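Long-range contacts in polyhedrin (Operophtera brumata cypovirus 19, PDB 5A99), which forms the crystalline polyhedra, or occlusion bodies, that embed cypovirus particles and probably protect them outside the insect host: residues Tyr34-Leu39 and Ile48-Asn53; Arg59-Asp64 and Ile185-Gln190; Ser110-Val115 and Ser169-Phe174; Trp125-Lys130 and Ala148-Gly153. All blocks are in the same frame, centred on the assembly; numbering follows the deposited sequence.

Contact 1. Residues Tyr34-Leu39 and Ile48-Asn53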
loop_
_atom_site.group_PDB
_atom_site.type_symbol
_atom_site.label_atom_id
_atom_site.label_comp_id
_atom_site.label_asym_id
_atom_site.label_seq_id
_atom_site.Cartn_x
_atom_site.Cartn_y
_atom_site.Cartn_z
ATOM N N TYR A 34 13.368 10.254 -6.783
ATOM C CA TYR A 34 13.263 10.232 -5.333
ATOM C C TYR A 34 12.349 11.344 -4.858
ATOM O O TYR A 34 12.330 12.449 -5.416
ATOM C CB TYR A 34 14.647 10.371 -4.673
ATOM C CG TYR A 34 15.597 9.267 -5.032
ATOM C CD1 TYR A 34 15.538 8.039 -4.387
ATOM C CD2 TYR A 34 16.551 9.441 -6.025
ATOM C CE1 TYR A 34 16.396 7.023 -4.722
ATOM C CE2 TYR A 34 17.414 8.432 -6.361
ATOM C CZ TYR A 34 17.342 7.229 -5.699
ATOM O OH TYR A 34 18.205 6.221 -6.039
ATOM N N ALA A 35 11.587 11.019 -3.821
ATOM C CA ALA A 35 10.716 11.963 -3.150
ATOM C C ALA A 35 10.897 11.800 -1.639
ATOM O O ALA A 35 10.608 10.740 -1.079
ATOM C CB ALA A 35 9.272 11.726 -3.553
ATOM N N HIS A 36 11.388 12.853 -0.995
ATOM C CA HIS A 36 11.596 12.851 0.448
ATOM C C HIS A 36 10.583 13.741 1.129
ATOM O O HIS A 36 10.410 14.899 0.754
ATOM C CB HIS A 36 12.984 13.368 0.799
ATOM C CG HIS A 36 14.070 12.346 0.674
ATOM N ND1 HIS A 36 14.822 12.205 -0.468
ATOM C CD2 HIS A 36 14.546 11.434 1.557
ATOM C CE1 HIS A 36 15.710 11.241 -0.293
ATOM N NE2 HIS A 36 15.556 10.749 0.924
ATOM N N LEU A 37 9.925 13.200 2.144
ATOM C CA LEU A 37 9.114 14.016 3.014
ATOM C C LEU A 37 9.854 14.083 4.342
ATOM O O LEU A 37 10.014 13.073 5.034
ATOM C CB LEU A 37 7.714 13.423 3.166
ATOM C CG LEU A 37 6.769 14.173 4.107
ATOM C CD1 LEU A 37 6.684 15.651 3.762
ATOM C CD2 LEU A 37 5.375 13.524 4.081
ATOM N N VAL A 38 10.350 15.270 4.662
ATOM C CA VAL A 38 11.147 15.466 5.862
ATOM C C VAL A 38 10.303 16.217 6.870
ATOM O O VAL A 38 9.815 17.310 6.593
ATOM C CB VAL A 38 12.411 16.275 5.574
ATOM C CG1 VAL A 38 13.288 16.406 6.852
ATOM C CG2 VAL A 38 13.176 15.648 4.440
ATOM N N LEU A 39 10.138 15.626 8.040
ATOM C CA LEU A 39 9.305 16.229 9.075
ATOM C C LEU A 39 10.156 16.685 10.247
ATOM O O LEU A 39 10.879 15.891 10.852
ATOM C CB LEU A 39 8.250 15.226 9.537
ATOM C CG LEU A 39 7.417 14.694 8.368
ATOM C CD1 LEU A 39 6.580 13.495 8.753
ATOM C CD2 LEU A 39 6.538 15.812 7.832
ATOM N N ILE A 48 12.342 11.269 8.522
ATOM C CA ILE A 48 12.512 11.249 7.076
ATOM C C ILE A 48 11.726 10.098 6.478
ATOM O O ILE A 48 11.823 8.957 6.920
ATOM C CB ILE A 48 14.013 11.120 6.689
ATOM C CG1 ILE A 48 14.817 12.246 7.336
ATOM C CG2 ILE A 48 14.198 11.134 5.170
ATOM C CD1 ILE A 48 16.291 12.271 6.949
ATOM N N ILE A 49 10.916 10.419 5.481
ATOM C CA ILE A 49 10.199 9.411 4.711
ATOM C C ILE A 49 10.688 9.549 3.278
ATOM O O ILE A 49 10.560 10.617 2.680
ATOM C CB ILE A 49 8.679 9.624 4.786
ATOM C CG1 ILE A 49 8.190 9.485 6.232
ATOM C CG2 ILE A 49 7.939 8.618 3.921
ATOM C CD1 ILE A 49 6.747 9.823 6.409
ATOM N N ARG A 50 11.295 8.492 2.749
ATOM C CA ARG A 50 11.710 8.481 1.357
ATOM C C ARG A 50 10.897 7.498 0.541
ATOM O O ARG A 50 10.823 6.300 0.853
ATOM C CB ARG A 50 13.181 8.129 1.186
ATOM C CG ARG A 50 13.625 8.192 -0.276
ATOM C CD ARG A 50 15.083 7.837 -0.464
ATOM N NE ARG A 50 15.342 6.397 -0.487
ATOM C CZ ARG A 50 16.236 5.778 0.284
ATOM N NH1 ARG A 50 16.931 6.470 1.182
ATOM N NH2 ARG A 50 16.434 4.461 0.158
ATOM N N ALA A 51 10.321 8.023 -0.527
ATOM C CA ALA A 51 9.697 7.204 -1.554
ATOM C C ALA A 51 10.610 7.213 -2.771
ATOM O O ALA A 51 11.281 8.213 -3.053
ATOM C CB ALA A 51 8.357 7.756 -1.913
ATOM N N GLN A 52 10.626 6.110 -3.494
ATOM C CA GLN A 52 11.445 6.012 -4.689
ATOM C C GLN A 52 10.883 4.993 -5.664
ATOM O O GLN A 52 10.231 4.018 -5.274
ATOM C CB GLN A 52 12.881 5.634 -4.321
ATOM C CG GLN A 52 13.050 4.203 -3.854
ATOM C CD GLN A 52 14.439 3.919 -3.286
ATOM O OE1 GLN A 52 15.065 4.784 -2.670
ATOM N NE2 GLN A 52 14.915 2.689 -3.476
ATOM N N ASN A 53 11.173 5.218 -6.938
ATOM C CA ASN A 53 10.682 4.368 -7.995
ATOM C C ASN A 53 11.430 4.671 -9.292
ATOM O O ASN A 53 11.859 5.811 -9.523
ATOM C CB ASN A 53 9.178 4.601 -8.177
ATOM C CG ASN A 53 8.520 3.537 -9.033
ATOM O OD1 ASN A 53 8.425 3.671 -10.261
ATOM N ND2 ASN A 53 8.064 2.469 -8.392
#
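The beta hairpin of strands 33-40 and 46-53 lies in the larger antiparallel sheet of polyhedrin, between strands 110-116 and 218-222, and His36 and Arg50 face each other across it as a non-hydrogen-bonded pair. Arg50 runs beside the imidazole, pointing the same way; its CG sits over one ring face, 3.7 Å from the His36 centroid, a CH-pi contact. Ile48 CG2 meets the edge of the same ring at His36 CD2. The NE2 of His36 and the NH1 of Arg50 both bond to Tyr232 OH, in helix 225-236, which covers this side. On the reverse, Ala35, Leu37, Ala51 and Ile49 form the hydrogen-bonded pairs, with Leu37 N to Ile49 O at 2.7 Å and Ala51 N to Ala35 O at 2.8 Å, and their small or apolar side chains turn to strand 56-61 and loop residue Leu66. Near the open end of the hairpin the second subunit takes part, its Ala140 O receiving Tyr34 OH and its Asn132 O receiving Arg50 NH2. The chain of Arg50 bends at chi3 (81°), which lets NE donate a hydrogen bond of 2.7 Å to Gln52 OE1; that oxygen also lies at the Tyr34 ring edge, in plane, 3.3 Å from Tyr34 CE1.

Contact 2. Residues Arg59-Asp64 and Ile185-Gln190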
loop_
_atom_site.group_PDB
_atom_site.type_symbol
_atom_site.label_atom_id
_atom_site.label_comp_id
_atom_site.label_asym_id
_atom_site.label_seq_id
_atom_site.Cartn_x
_atom_site.Cartn_y
_atom_site.Cartn_z
ATOM N N ARG A 59 1.983 8.744 -3.469
ATOM C CA ARG A 59 1.976 8.375 -2.060
ATOM C C ARG A 59 1.031 9.232 -1.262
ATOM O O ARG A 59 0.832 10.401 -1.569
ATOM C CB ARG A 59 3.372 8.534 -1.446
ATOM C CG ARG A 59 4.450 7.751 -2.139
ATOM C CD ARG A 59 4.393 6.276 -1.794
ATOM N NE ARG A 59 5.548 5.588 -2.351
ATOM C CZ ARG A 59 5.630 5.168 -3.613
ATOM N NH1 ARG A 59 4.609 5.335 -4.444
ATOM N NH2 ARG A 59 6.729 4.563 -4.035
ATOM N N SER A 60 0.473 8.655 -0.206
ATOM C CA SER A 60 -0.260 9.455 0.760
ATOM C C SER A 60 0.021 8.931 2.165
ATOM O O SER A 60 0.327 7.739 2.372
ATOM C CB SER A 60 -1.767 9.505 0.434
ATOM O OG SER A 60 -2.345 8.214 0.460
ATOM N N TYR A 61 -0.032 9.843 3.127
ATOM C CA TYR A 61 0.291 9.523 4.501
ATOM C C TYR A 61 -0.784 10.098 5.400
ATOM O O TYR A 61 -1.111 11.281 5.330
ATOM C CB TYR A 61 1.679 10.062 4.850
ATOM C CG TYR A 61 2.730 9.528 3.916
ATOM C CD1 TYR A 61 3.379 8.325 4.168
ATOM C CD2 TYR A 61 3.057 10.218 2.757
ATOM C CE1 TYR A 61 4.328 7.828 3.286
ATOM C CE2 TYR A 61 4.005 9.733 1.879
ATOM C CZ TYR A 61 4.633 8.535 2.142
ATOM O OH TYR A 61 5.577 8.063 1.255
ATOM N N ASN A 62 -1.371 9.239 6.215
ATOM C CA ASN A 62 -2.345 9.696 7.178
ATOM C C ASN A 62 -1.611 10.322 8.368
ATOM O O ASN A 62 -0.403 10.133 8.523
ATOM C CB ASN A 62 -3.235 8.538 7.623
ATOM C CG ASN A 62 -4.483 9.012 8.318
ATOM O OD1 ASN A 62 -4.915 10.149 8.130
ATOM N ND2 ASN A 62 -5.071 8.148 9.133
ATOM N N TRP A 63 -2.342 11.069 9.193
ATOM C CA TRP A 63 -1.771 11.761 10.350
ATOM C C TRP A 63 -0.922 10.827 11.223
ATOM O O TRP A 63 0.158 11.206 11.682
ATOM C CB TRP A 63 -2.902 12.378 11.168
ATOM C CG TRP A 63 -2.495 13.146 12.405
ATOM C CD1 TRP A 63 -2.161 14.472 12.478
ATOM C CD2 TRP A 63 -2.412 12.641 13.735
ATOM N NE1 TRP A 63 -1.872 14.819 13.772
ATOM C CE2 TRP A 63 -2.018 13.714 14.568
ATOM C CE3 TRP A 63 -2.635 11.379 14.312
ATOM C CZ2 TRP A 63 -1.836 13.568 15.941
ATOM C CZ3 TRP A 63 -2.459 11.238 15.682
ATOM C CH2 TRP A 63 -2.064 12.328 16.480
ATOM N N ASP A 64 -1.402 9.607 11.436
ATOM C CA ASP A 64 -0.714 8.680 12.317
ATOM C C ASP A 64 0.492 8.022 11.640
ATOM O O ASP A 64 1.227 7.260 12.265
ATOM C CB ASP A 64 -1.680 7.623 12.868
ATOM C CG ASP A 64 -2.076 6.582 11.830
ATOM O OD1 ASP A 64 -2.221 6.943 10.642
ATOM O OD2 ASP A 64 -2.246 5.401 12.213
ATOM N N ILE A 185 -0.901 14.005 4.370
ATOM C CA ILE A 185 -0.063 14.435 3.261
ATOM C C ILE A 185 -0.086 13.481 2.076
ATOM O O ILE A 185 0.144 12.277 2.225
ATOM C CB ILE A 185 1.379 14.666 3.722
ATOM C CG1 ILE A 185 1.451 15.888 4.648
ATOM C CG2 ILE A 185 2.293 14.896 2.541
ATOM C CD1 ILE A 185 2.761 16.000 5.375
ATOM N N SER A 186 -0.384 14.045 0.905
ATOM C CA SER A 186 -0.380 13.329 -0.370
ATOM C C SER A 186 0.606 13.992 -1.353
ATOM O O SER A 186 0.701 15.217 -1.411
ATOM C CB SER A 186 -1.788 13.313 -0.982
ATOM O OG SER A 186 -2.737 12.856 -0.033
ATOM N N PHE A 187 1.351 13.186 -2.109
ATOM C CA PHE A 187 2.169 13.728 -3.188
ATOM C C PHE A 187 2.378 12.731 -4.333
ATOM O O PHE A 187 2.083 11.539 -4.220
ATOM C CB PHE A 187 3.502 14.279 -2.658
ATOM C CG PHE A 187 4.366 13.256 -1.989
ATOM C CD1 PHE A 187 5.095 12.349 -2.736
ATOM C CD2 PHE A 187 4.469 13.216 -0.611
ATOM C CE1 PHE A 187 5.903 11.404 -2.125
ATOM C CE2 PHE A 187 5.281 12.284 0.009
ATOM C CZ PHE A 187 5.993 11.370 -0.750
ATOM N N ALA A 188 2.831 13.262 -5.456
ATOM C CA ALA A 188 3.092 12.457 -6.633
ATOM C C ALA A 188 4.136 13.141 -7.476
ATOM O O ALA A 188 4.275 14.367 -7.462
ATOM C CB ALA A 188 1.844 12.265 -7.438
ATOM N N VAL A 189 4.869 12.323 -8.213
ATOM C CA VAL A 189 5.820 12.811 -9.181
ATOM C C VAL A 189 6.224 11.648 -10.087
ATOM O O VAL A 189 6.358 10.519 -9.622
ATOM C CB VAL A 189 7.057 13.433 -8.494
ATOM C CG1 VAL A 189 7.685 12.471 -7.503
ATOM C CG2 VAL A 189 8.073 13.881 -9.530
ATOM N N GLN A 190 6.400 11.932 -11.378
ATOM C CA GLN A 190 6.875 10.931 -12.328
ATOM C C GLN A 190 8.169 11.425 -12.954
ATOM O O GLN A 190 8.487 12.628 -12.893
ATOM C CB GLN A 190 5.824 10.670 -13.427
ATOM C CG GLN A 190 5.577 11.854 -14.327
ATOM C CD GLN A 190 4.695 11.533 -15.533
ATOM O OE1 GLN A 190 4.209 10.408 -15.700
ATOM N NE2 GLN A 190 4.494 12.534 -16.391
#
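Strand 59-61 runs antiparallel to strand 185-190, at 170° and 4.6 Å between their axes, and the backbones of Arg59 with Phe187 and of Tyr61 with Ile185 exchange two hydrogen bonds in each pair, the shortest from Tyr61 N to Ile185 O at 2.6 Å. On the face that carries Arg59, Tyr61 and Phe187, the phenyl ring is the centre of the packing. With chi1 of 61°, Phe187 has CG between the backbone N and carbonyl carbon, and the ring leans toward strand 59-61. Arg59 CB lies over one face of it, 4.2 Å from the centroid, in a CH-pi contact. The Tyr61 ring meets it obliquely, planes 32° apart, with Tyr61 CE2 3.4 Å from Phe187 CE2. The polar ends of Arg59 and Tyr61 share one carboxylate: Asp217 takes a salt bridge from Arg59 NE and a hydrogen bond from Tyr61 OH. On the other face Ser60 CB meets Ser186 OG at 3.5 Å, and that hydroxyl bonds to Asp214 O of the third subunit. Strand 125-129 flanks 184-190 on its far side. This is consistent with a beta sandwich, the Ser60 and Ser186 face of its smaller sheet meeting the third subunit.

Contact 3. Residues Ser110-Val115 and Ser169-Phe174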
loop_
_atom_site.group_PDB
_atom_site.type_symbol
_atom_site.label_atom_id
_atom_site.label_comp_id
_atom_site.label_asym_id
_atom_site.label_seq_id
_atom_site.Cartn_x
_atom_site.Cartn_y
_atom_site.Cartn_z
ATOM N N SER A 110 6.981 21.387 11.025
ATOM C CA SER A 110 7.113 21.864 9.666
ATOM C C SER A 110 7.666 20.734 8.824
ATOM O O SER A 110 7.967 19.644 9.339
ATOM C CB SER A 110 8.041 23.079 9.603
ATOM O OG SER A 110 9.378 22.688 9.883
ATOM N N PHE A 111 7.792 20.993 7.532
ATOM C CA PHE A 111 8.224 19.966 6.597
ATOM C C PHE A 111 9.152 20.530 5.517
ATOM O O PHE A 111 9.173 21.741 5.251
ATOM C CB PHE A 111 6.992 19.345 5.916
ATOM C CG PHE A 111 6.348 20.253 4.904
ATOM C CD1 PHE A 111 6.821 20.303 3.602
ATOM C CD2 PHE A 111 5.292 21.085 5.258
ATOM C CE1 PHE A 111 6.251 21.158 2.671
ATOM C CE2 PHE A 111 4.710 21.940 4.317
ATOM C CZ PHE A 111 5.194 21.964 3.025
ATOM N N GLN A 112 9.920 19.640 4.898
ATOM C CA GLN A 112 10.588 19.938 3.638
ATOM C C GLN A 112 10.325 18.777 2.676
ATOM O O GLN A 112 10.537 17.603 3.016
ATOM C CB GLN A 112 12.096 20.176 3.824
ATOM C CG GLN A 112 12.862 20.242 2.498
ATOM C CD GLN A 112 14.299 20.755 2.619
ATOM O OE1 GLN A 112 14.930 21.099 1.616
ATOM N NE2 GLN A 112 14.831 20.769 3.830
ATOM N N PHE A 113 9.825 19.105 1.491
ATOM C CA PHE A 113 9.544 18.099 0.472
ATOM C C PHE A 113 10.562 18.275 -0.647
ATOM O O PHE A 113 10.724 19.376 -1.175
ATOM C CB PHE A 113 8.107 18.266 -0.031
ATOM C CG PHE A 113 7.714 17.299 -1.111
ATOM C CD1 PHE A 113 7.660 15.934 -0.858
ATOM C CD2 PHE A 113 7.380 17.751 -2.379
ATOM C CE1 PHE A 113 7.275 15.040 -1.851
ATOM C CE2 PHE A 113 6.996 16.860 -3.375
ATOM C CZ PHE A 113 6.951 15.502 -3.104
ATOM N N ILE A 114 11.272 17.193 -0.970
ATOM C CA ILE A 114 12.324 17.222 -1.979
ATOM C C ILE A 114 12.152 16.113 -3.001
ATOM O O ILE A 114 12.031 14.934 -2.655
ATOM C CB ILE A 114 13.740 17.086 -1.356
ATOM C CG1 ILE A 114 13.935 18.115 -0.242
ATOM C CG2 ILE A 114 14.821 17.269 -2.425
ATOM C CD1 ILE A 114 15.002 17.733 0.737
ATOM N N VAL A 115 12.137 16.513 -4.269
ATOM C CA VAL A 115 12.124 15.577 -5.378
ATOM C C VAL A 115 13.469 15.689 -6.084
ATOM O O VAL A 115 14.015 16.775 -6.234
ATOM C CB VAL A 115 10.972 15.859 -6.361
ATOM C CG1 VAL A 115 9.631 15.637 -5.666
ATOM C CG2 VAL A 115 11.070 17.270 -6.923
ATOM N N SER A 169 13.236 21.675 -3.878
ATOM C CA SER A 169 12.803 21.709 -2.491
ATOM C C SER A 169 11.657 22.678 -2.212
ATOM O O SER A 169 11.650 23.821 -2.677
ATOM C CB SER A 169 13.996 22.067 -1.607
ATOM O OG SER A 169 13.577 22.446 -0.318
ATOM N N TYR A 170 10.715 22.201 -1.410
ATOM C CA TYR A 170 9.561 22.970 -0.976
ATOM C C TYR A 170 9.426 22.803 0.536
ATOM O O TYR A 170 9.564 21.690 1.058
ATOM C CB TYR A 170 8.313 22.443 -1.681
ATOM C CG TYR A 170 7.068 23.274 -1.537
ATOM C CD1 TYR A 170 6.992 24.548 -2.080
ATOM C CD2 TYR A 170 5.948 22.773 -0.892
ATOM C CE1 TYR A 170 5.830 25.311 -1.963
ATOM C CE2 TYR A 170 4.799 23.518 -0.766
ATOM C CZ TYR A 170 4.744 24.790 -1.295
ATOM O OH TYR A 170 3.588 25.529 -1.172
ATOM N N VAL A 171 9.168 23.904 1.240
ATOM C CA VAL A 171 9.030 23.856 2.684
ATOM C C VAL A 171 7.821 24.638 3.186
ATOM O O VAL A 171 7.309 25.543 2.518
ATOM C CB VAL A 171 10.310 24.371 3.411
ATOM C CG1 VAL A 171 11.556 23.707 2.844
ATOM C CG2 VAL A 171 10.441 25.885 3.307
ATOM N N GLY A 172 7.373 24.292 4.384
ATOM C CA GLY A 172 6.256 24.987 4.989
ATOM C C GLY A 172 6.060 24.593 6.436
ATOM O O GLY A 172 6.626 23.600 6.895
ATOM N N LYS A 173 5.249 25.379 7.145
ATOM C CA LYS A 173 4.938 25.138 8.548
ATOM C C LYS A 173 3.531 24.575 8.734
ATOM O O LYS A 173 2.567 25.018 8.087
ATOM C CB LYS A 173 5.058 26.444 9.344
ATOM C CG LYS A 173 6.480 26.994 9.475
ATOM C CD LYS A 173 6.502 28.211 10.408
ATOM C CE LYS A 173 7.877 28.832 10.529
ATOM N NZ LYS A 173 7.841 30.093 11.343
ATOM N N PHE A 174 3.408 23.605 9.633
ATOM C CA PHE A 174 2.091 23.120 10.027
ATOM C C PHE A 174 1.558 23.978 11.181
ATOM O O PHE A 174 1.311 23.474 12.285
ATOM C CB PHE A 174 2.149 21.662 10.465
ATOM C CG PHE A 174 2.712 20.725 9.431
ATOM C CD1 PHE A 174 2.000 20.426 8.274
ATOM C CD2 PHE A 174 3.946 20.119 9.631
ATOM C CE1 PHE A 174 2.511 19.557 7.345
ATOM C CE2 PHE A 174 4.458 19.251 8.710
ATOM C CZ PHE A 174 3.742 18.963 7.560
#
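Phe111 fills the tight part of this antiparallel pairing between strands 110-116 and 164-173. Its CG stands between the backbone N and the carbonyl carbon (chi1 73°), which folds the ring back over the opposite strand, with Gly172 N 3.4 Å above one face; the absence of a side chain on Gly172 leaves room for it. The Phe174 side chain runs across it, the ring planes oblique at 44°, with CZ 3.5 Å from Phe111 CD2, and Tyr170 CD2 comes to the ring edge, 3.9 Å from Phe111 CE1. Phe126, of the facing sheet, and Phe179 add further rings. The opposite face is looser at the exposed Val171 and Lys173; Val171 CG1 lies alongside Gln112 CB at 3.7 Å. Its one polar link between side chains is the bond from Ser169 OG to Gln112 OE1, 2.7 Å long, while Gln112 NE2 bonds to Tyr40 OH and Arg241 O. The contact is thus aromatic on the face toward the smaller sheet and mixed on the other, where the buried Gln112 amide is held at both ends and its rotation is probably fixed.

Contact 4. Residues Trp125-Lys130 and Ala148-Gly153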
loop_
_atom_site.group_PDB
_atom_site.type_symbol
_atom_site.label_atom_id
_atom_site.label_comp_id
_atom_site.label_asym_id
_atom_site.label_seq_id
_atom_site.Cartn_x
_atom_site.Cartn_y
_atom_site.Cartn_z
ATOM N N TRP A 125 3.243 17.208 -7.454
ATOM C CA TRP A 125 1.979 17.548 -6.826
ATOM C C TRP A 125 2.078 17.230 -5.345
ATOM O O TRP A 125 2.557 16.175 -4.960
ATOM C CB TRP A 125 0.854 16.752 -7.494
ATOM C CG TRP A 125 -0.474 16.864 -6.813
ATOM C CD1 TRP A 125 -1.350 17.908 -6.900
ATOM C CD2 TRP A 125 -1.096 15.886 -5.964
ATOM N NE1 TRP A 125 -2.469 17.649 -6.151
ATOM C CE2 TRP A 125 -2.344 16.416 -5.569
ATOM C CE3 TRP A 125 -0.722 14.622 -5.501
ATOM C CZ2 TRP A 125 -3.217 15.725 -4.731
ATOM C CZ3 TRP A 125 -1.603 13.928 -4.668
ATOM C CH2 TRP A 125 -2.828 14.485 -4.290
ATOM N N PHE A 126 1.620 18.149 -4.508
ATOM C CA PHE A 126 1.839 18.043 -3.077
ATOM C C PHE A 126 0.665 18.717 -2.367
ATOM O O PHE A 126 0.366 19.878 -2.631
ATOM C CB PHE A 126 3.177 18.713 -2.719
ATOM C CG PHE A 126 3.521 18.652 -1.264
ATOM C CD1 PHE A 126 4.150 17.538 -0.728
ATOM C CD2 PHE A 126 3.219 19.716 -0.431
ATOM C CE1 PHE A 126 4.455 17.490 0.617
ATOM C CE2 PHE A 126 3.521 19.671 0.918
ATOM C CZ PHE A 126 4.140 18.565 1.443
ATOM N N ARG A 127 -0.011 17.981 -1.485
ATOM C CA ARG A 127 -1.224 18.487 -0.848
ATOM C C ARG A 127 -1.283 18.068 0.603
ATOM O O ARG A 127 -1.300 16.873 0.916
ATOM C CB ARG A 127 -2.477 17.969 -1.579
ATOM C CG ARG A 127 -3.813 18.544 -1.058
ATOM C CD ARG A 127 -4.977 17.872 -1.725
ATOM N NE ARG A 127 -4.986 16.446 -1.397
ATOM C CZ ARG A 127 -5.656 15.520 -2.067
ATOM N NH1 ARG A 127 -6.381 15.849 -3.123
ATOM N NH2 ARG A 127 -5.600 14.251 -1.677
ATOM N N VAL A 128 -1.301 19.056 1.490
ATOM C CA VAL A 128 -1.510 18.805 2.906
ATOM C C VAL A 128 -2.992 18.994 3.187
ATOM O O VAL A 128 -3.485 20.118 3.217
ATOM C CB VAL A 128 -0.689 19.774 3.790
ATOM C CG1 VAL A 128 -0.849 19.419 5.264
ATOM C CG2 VAL A 128 0.773 19.746 3.405
ATOM N N ASN A 129 -3.713 17.893 3.341
ATOM C CA ASN A 129 -5.093 17.969 3.796
ATOM C C ASN A 129 -5.153 18.166 5.308
ATOM O O ASN A 129 -4.156 17.985 6.014
ATOM C CB ASN A 129 -5.855 16.699 3.433
ATOM C CG ASN A 129 -6.448 16.748 2.037
ATOM O OD1 ASN A 129 -6.406 17.775 1.361
ATOM N ND2 ASN A 129 -7.022 15.630 1.606
ATOM N N LYS A 130 -6.325 18.552 5.794
ATOM C CA LYS A 130 -6.628 18.497 7.213
ATOM C C LYS A 130 -6.683 17.034 7.646
ATOM O O LYS A 130 -6.719 16.129 6.809
ATOM C CB LYS A 130 -8.004 19.102 7.476
ATOM C CG LYS A 130 -8.184 20.561 7.079
ATOM C CD LYS A 130 -9.600 21.006 7.437
ATOM C CE LYS A 130 -9.799 22.509 7.302
ATOM N NZ LYS A 130 -9.468 23.258 8.563
ATOM N N ALA A 148 -4.636 24.045 -8.651
ATOM C CA ALA A 148 -3.368 24.570 -9.152
ATOM C C ALA A 148 -2.363 24.809 -8.021
ATOM O O ALA A 148 -1.164 24.645 -8.209
ATOM C CB ALA A 148 -3.609 25.865 -9.934
ATOM N N GLU A 149 -2.866 25.178 -6.852
ATOM C CA GLU A 149 -2.023 25.498 -5.708
ATOM C C GLU A 149 -1.142 24.318 -5.330
ATOM O O GLU A 149 -0.030 24.485 -4.828
ATOM C CB GLU A 149 -2.892 25.895 -4.511
ATOM C CG GLU A 149 -3.444 27.305 -4.593
ATOM C CD GLU A 149 -4.810 27.385 -5.260
ATOM O OE1 GLU A 149 -5.269 26.389 -5.876
ATOM O OE2 GLU A 149 -5.418 28.466 -5.167
ATOM N N ASN A 150 -1.658 23.117 -5.556
ATOM C CA ASN A 150 -0.943 21.911 -5.179
ATOM C C ASN A 150 0.081 21.450 -6.214
ATOM O O ASN A 150 0.844 20.521 -5.955
ATOM C CB ASN A 150 -1.934 20.787 -4.887
ATOM C CG ASN A 150 -2.866 21.120 -3.735
ATOM O OD1 ASN A 150 -2.443 21.633 -2.700
ATOM N ND2 ASN A 150 -4.138 20.825 -3.909
ATOM N N TYR A 151 0.102 22.097 -7.375
ATOM C CA TYR A 151 1.133 21.827 -8.379
ATOM C C TYR A 151 2.285 22.791 -8.131
ATOM O O TYR A 151 2.361 23.883 -8.718
ATOM C CB TYR A 151 0.559 21.910 -9.798
ATOM C CG TYR A 151 -0.324 20.707 -10.077
ATOM C CD1 TYR A 151 -1.665 20.722 -9.734
ATOM C CD2 TYR A 151 0.206 19.528 -10.588
ATOM C CE1 TYR A 151 -2.467 19.623 -9.929
ATOM C CE2 TYR A 151 -0.593 18.415 -10.790
ATOM C CZ TYR A 151 -1.929 18.471 -10.468
ATOM O OH TYR A 151 -2.731 17.369 -10.678
ATOM N N ILE A 152 3.179 22.350 -7.243
ATOM C CA ILE A 152 4.110 23.243 -6.552
ATOM C C ILE A 152 5.436 23.478 -7.266
ATOM O O ILE A 152 6.274 24.240 -6.766
ATOM C CB ILE A 152 4.429 22.714 -5.137
ATOM C CG1 ILE A 152 5.030 21.303 -5.211
ATOM C CG2 ILE A 152 3.159 22.674 -4.279
ATOM C CD1 ILE A 152 5.804 20.899 -3.988
ATOM N N GLY A 153 5.629 22.837 -8.415
ATOM C CA GLY A 153 6.890 22.915 -9.145
ATOM C C GLY A 153 7.589 24.264 -9.137
ATOM O O GLY A 153 8.749 24.364 -8.762
#
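Trp125 lays its indole against two residues of the loop before strand 157-161: CD1 sits over one face of the Tyr151 ring, 3.7 Å from Tyr151 CE1, while NE1 comes within 3.4 Å of Asn150 CB. The Trp125 five-membered ring and the Tyr151 ring meet obliquely, with planes at 46°. Asn150 runs beside the indole and points the same way. A single backbone hydrogen bond joins the segments, from Phe126 N to Asn150 O at 2.9 Å, and the same oxygen receives a CA-H...O contact from Trp125 CA. Beyond it Ile152 turns toward the strand and puts CD1 3.6 Å from Phe126 CB. Phe126 has CG anti to its backbone N (chi1 -179°), and its ring leads away from the loop to stack with Phe113 of the larger sheet. On the other side of the strand, Trp125 CZ2 lies 3.5 Å above one face of the Arg127 guanidinium. Arg127 makes a salt bridge to Asp214 and a hydrogen bond to Tyr32, both of the third subunit, whose Arg211 forms a cation-pi pair with Trp125. Tyr151 OH bonds to Glu146 within the chain. The loop is therefore fastened mainly by packing around one backbone bond, whereas cationic and aromatic groups of Trp125 and Arg127 face the neighbouring subunit, consistent with a part in holding the trimer together.

How the contacts relate
From the N terminus, contact 1 comes first and closes the short hairpin 34-53, in series with all the others. Contact 2 then opens at strand 56-61 and closes only at strand 184-190, so its long loop encloses contact 3, which in turn encloses contact 4; none of them cross. Contacts 1 and 3 belong to the larger sheet, where strands 33-40 and 110-116 are neighbours, and contact 2 and the strand of contact 4 to the smaller one, in which 184-190 lies between 56-61 and 125-129. The sheets also meet where Phe113 and Ala35 pack on Phe187 and Leu37 on Ile185. Contact 1 reaches the second subunit, contacts 2 and 4 the third.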